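Local coordinates for protein antibiotic biosynthesis monooxygenase (Shewanella loihica, PDB 2RIL) that probably acts as a monooxygenase of the antibiotic biosynthesis monooxygenase family, built as a dimer of small alpha-beta subunits, at residues A21-W26 against Y54-V59. Residues are numbered along the deposited sequence; the frame is centred on the assembly and turned at random.
Sequences AAIEYW and YQLINV
Leu56 reaches from the strand to the helix and meets Ala22 and Ile23 there. Its CD1 methyl lies 3.8 Å from Ala22 CB. The same methyl sits 4.1 Å from Ile23 N, against the helix backbone. On the Ile23 side chain the touching atom is CG1, which is 4.2 Å from Leu56 CD1 and equally near Leu56 CD2. The isoleucine and leucine chains run roughly perpendicular to each other, with CG1 of Ile23 set against the forked end of the leucine. This apolar group is buried. Ile97 of the second subunit also packs on both Ile23 and Leu56, and the contact therefore adjoins the dimer interface.

Helix 19-33 packs along one face of the antiparallel sheet, and strand 56-62 is an inner strand of that sheet. The segment axes run 10.7 Å apart at 20°, nearly parallel. This is helix-on-sheet packing in the dimeric alpha-beta barrel superfamily. Leu56 and Asn58 are alternate residues of the strand, so both point toward the helix, while Ile57 between them belongs to the other face and touches Tyr94 of the second subunit.

The other half of the contact is Trp26 against Asn58. The indole CG is anti to the backbone N (chi1 177°), which extends the ring toward the strand. The pyrrole side and neighbouring CZ2 of the indole meet the amide group. Trp26 NE1 is 3.4 Å from Asn58 CG. The amide is tilted 71° from the indole plane. Thr42 and Leu44 of strand 39-47 also touch the indole.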
ATOM      1  N   ALA A  21     -10.265  17.543  -1.676  1.00 12.05           N
ATOM      2  CA  ALA A  21      -9.813  18.151  -0.459  1.00 11.61           C
ATOM      3  C   ALA A  21      -8.772  17.270   0.233  1.00 11.94           C
ATOM      4  O   ALA A  21      -7.791  17.761   0.779  1.00 13.00           O
ATOM      5  CB  ALA A  21     -10.996  18.430   0.498  1.00 13.47           C
ATOM      6  N   ALA A  22      -9.006  15.965   0.228  1.00 11.77           N
ATOM      7  CA  ALA A  22      -8.052  15.020   0.852  1.00 11.86           C
ATOM      8  C   ALA A  22      -6.720  15.036   0.121  1.00 11.01           C
ATOM      9  O   ALA A  22      -5.663  15.039   0.767  1.00 11.42           O
ATOM     10  CB  ALA A  22      -8.637  13.611   0.847  1.00 12.75           C
ATOM     11  N   ILE A  23      -6.752  15.026  -1.219  1.00 10.04           N
ATOM     12  CA  ILE A  23      -5.504  15.159  -2.014  1.00  8.80           C
ATOM     13  C   ILE A  23      -4.730  16.400  -1.647  1.00  8.93           C
ATOM     14  O   ILE A  23      -3.533  16.345  -1.414  1.00  9.16           O
ATOM     15  CB  ILE A  23      -5.757  15.088  -3.551  1.00  8.45           C
ATOM     16  CG1 ILE A  23      -6.326  13.712  -3.950  1.00  9.61           C
ATOM     17  CG2 ILE A  23      -4.479  15.393  -4.346  1.00 10.09           C
ATOM     18  CD1 ILE A  23      -6.934  13.710  -5.386  1.00  9.67           C
ATOM     19  N   GLU A  24      -5.427  17.523  -1.551  1.00 10.39           N
ATOM     20  CA  GLU A  24      -4.747  18.791  -1.328  1.00 12.11           C
ATOM     21  C   GLU A  24      -4.156  18.858   0.097  1.00 12.75           C
ATOM     22  O   GLU A  24      -3.067  19.385   0.292  1.00 13.60           O
ATOM     23  CB  GLU A  24      -5.712  19.951  -1.683  1.00 12.91           C
ATOM     24  CG  GLU A  24      -5.944  19.982  -3.192  1.00 13.87           C
ATOM     25  CD  GLU A  24      -6.969  20.981  -3.711  1.00 15.73           C
ATOM     26  OE1 GLU A  24      -7.334  21.909  -2.983  1.00 18.34           O
ATOM     27  OE2 GLU A  24      -7.380  20.831  -4.901  1.00 17.17           O
ATOM     28  N   TYR A  25      -4.855  18.271   1.069  1.00 14.71           N
ATOM     29  CA  TYR A  25      -4.325  18.101   2.435  1.00 14.73           C
ATOM     30  C   TYR A  25      -3.053  17.259   2.390  1.00 13.62           C
ATOM     31  O   TYR A  25      -2.019  17.625   2.952  1.00 13.45           O
ATOM     32  CB  TYR A  25      -5.407  17.426   3.318  1.00 17.96           C
ATOM     33  CG  TYR A  25      -4.977  17.014   4.703  1.00 20.70           C
ATOM     34  CD1 TYR A  25      -4.468  15.734   4.960  1.00 23.34           C
ATOM     35  CD2 TYR A  25      -5.169  17.870   5.759  1.00 25.30           C
ATOM     36  CE1 TYR A  25      -4.087  15.372   6.265  1.00 25.27           C
ATOM     37  CE2 TYR A  25      -4.811  17.517   7.044  1.00 26.56           C
ATOM     38  CZ  TYR A  25      -4.291  16.272   7.293  1.00 25.00           C
ATOM     39  OH  TYR A  25      -3.950  15.962   8.605  1.00 26.82           O
ATOM     40  N   TRP A  26      -3.127  16.151   1.664  1.00 12.23           N
ATOM     41  CA  TRP A  26      -1.998  15.260   1.537  1.00 11.88           C
ATOM     42  C   TRP A  26      -0.818  16.005   0.907  1.00 10.83           C
ATOM     43  O   TRP A  26       0.317  15.893   1.389  1.00 11.37           O
ATOM     44  CB  TRP A  26      -2.386  14.017   0.740  1.00 10.87           C
ATOM     45  CG  TRP A  26      -1.168  13.141   0.568  1.00  9.75           C
ATOM     46  CD1 TRP A  26      -0.694  12.189   1.435  1.00 10.30           C
ATOM     47  CD2 TRP A  26      -0.213  13.201  -0.496  1.00  8.38           C
ATOM     48  NE1 TRP A  26       0.451  11.622   0.949  1.00  9.45           N
ATOM     49  CE2 TRP A  26       0.774  12.228  -0.237  1.00  7.69           C
ATOM     50  CE3 TRP A  26      -0.108  13.966  -1.659  1.00  8.51           C
ATOM     51  CZ2 TRP A  26       1.845  12.028  -1.083  1.00  8.34           C
ATOM     52  CZ3 TRP A  26       0.962  13.771  -2.477  1.00  8.73           C
ATOM     53  CH2 TRP A  26       1.916  12.782  -2.205  1.00  8.49           C
ATOM     54  N   TYR A  54     -10.242   2.343   1.073  1.00  9.49           N
ATOM     55  CA  TYR A  54      -9.204   3.358   1.098  1.00  7.92           C
ATOM     56  C   TYR A  54      -9.121   3.994  -0.294  1.00  8.01           C
ATOM     57  O   TYR A  54      -8.486   3.433  -1.198  1.00  8.67           O
ATOM     58  CB  TYR A  54      -7.878   2.688   1.493  1.00  9.16           C
ATOM     59  CG  TYR A  54      -7.921   2.080   2.863  1.00  9.05           C
ATOM     60  CD1 TYR A  54      -8.124   2.862   3.976  1.00  8.67           C
ATOM     61  CD2 TYR A  54      -7.740   0.700   3.051  1.00  9.28           C
ATOM     62  CE1 TYR A  54      -8.138   2.312   5.259  1.00  8.39           C
ATOM     63  CE2 TYR A  54      -7.733   0.160   4.311  1.00  9.02           C
ATOM     64  CZ  TYR A  54      -7.968   0.955   5.410  1.00  8.69           C
ATOM     65  OH  TYR A  54      -7.985   0.387   6.673  1.00 10.68           O
ATOM     66  N   GLN A  55      -9.763   5.148  -0.494  0.50  8.08           N
ATOM     67  CA  GLN A  55      -9.732   5.775  -1.810  0.50  8.64           C
ATOM     68  C   GLN A  55      -8.349   6.372  -2.117  0.50  8.05           C
ATOM     69  O   GLN A  55      -8.047   6.602  -3.279  0.50  8.34           O
ATOM     70  CB  GLN A  55     -10.795   6.861  -1.975  0.50  9.23           C
ATOM     71  CG  GLN A  55     -12.222   6.390  -2.179  0.50  9.64           C
ATOM     72  CD  GLN A  55     -13.102   7.546  -2.586  0.50 10.38           C
ATOM     73  OE1 GLN A  55     -12.998   8.046  -3.702  0.50 12.96           O
ATOM     74  NE2 GLN A  55     -13.978   7.969  -1.683  0.50 13.43           N
ATOM     75  N   LEU A  56      -7.540   6.620  -1.077  1.00  7.76           N
ATOM     76  CA  LEU A  56      -6.142   7.037  -1.212  1.00  7.52           C
ATOM     77  C   LEU A  56      -5.266   6.156  -0.368  1.00  7.68           C
ATOM     78  O   LEU A  56      -5.605   5.861   0.762  1.00  7.43           O
ATOM     79  CB  LEU A  56      -5.897   8.479  -0.776  1.00  8.66           C
ATOM     80  CG  LEU A  56      -6.611   9.547  -1.601  1.00  8.10           C
ATOM     81  CD1 LEU A  56      -6.516  10.913  -0.860  1.00  9.81           C
ATOM     82  CD2 LEU A  56      -6.062   9.631  -3.026  1.00  8.19           C
ATOM     83  N   ILE A  57      -4.133   5.726  -0.933  1.00  6.58           N
ATOM     84  CA  ILE A  57      -3.083   5.054  -0.175  1.00  6.26           C
ATOM     85  C   ILE A  57      -1.757   5.602  -0.609  1.00  6.62           C
ATOM     86  O   ILE A  57      -1.424   5.538  -1.803  1.00  7.24           O
ATOM     87  CB  ILE A  57      -3.042   3.502  -0.364  1.00  6.40           C
ATOM     88  CG1 ILE A  57      -4.392   2.867   0.001  1.00  5.69           C
ATOM     89  CG2 ILE A  57      -1.899   2.911   0.453  1.00  6.50           C
ATOM     90  CD1 ILE A  57      -4.428   1.341  -0.051  1.00  7.66           C
ATOM     91  N   ASN A  58      -1.021   6.226   0.310  1.00  5.98           N
ATOM     92  CA  ASN A  58       0.310   6.711  -0.025  1.00  5.47           C
ATOM     93  C   ASN A  58       1.348   5.647   0.263  1.00  5.55           C
ATOM     94  O   ASN A  58       1.283   4.936   1.280  1.00  6.88           O
ATOM     95  CB  ASN A  58       0.663   7.976   0.741  1.00  6.09           C
ATOM     96  CG  ASN A  58       1.943   8.604   0.233  1.00  6.32           C
ATOM     97  OD1 ASN A  58       2.163   8.640  -0.996  1.00  7.89           O
ATOM     98  ND2 ASN A  58       2.785   9.105   1.137  1.00  8.32           N
ATOM     99  N   VAL A  59       2.347   5.546  -0.623  1.00  5.85           N
ATOM    100  CA  VAL A  59       3.473   4.643  -0.467  1.00  6.49           C
ATOM    101  C   VAL A  59       4.737   5.468  -0.669  1.00  6.87           C
ATOM    102  O   VAL A  59       5.001   5.892  -1.778  1.00  8.10           O
ATOM    103  CB  VAL A  59       3.410   3.476  -1.447  1.00  6.72           C
ATOM    104  CG1 VAL A  59       4.579   2.471  -1.133  1.00  7.83           C
ATOM    105  CG2 VAL A  59       2.077   2.696  -1.389  1.00  8.39           C
TER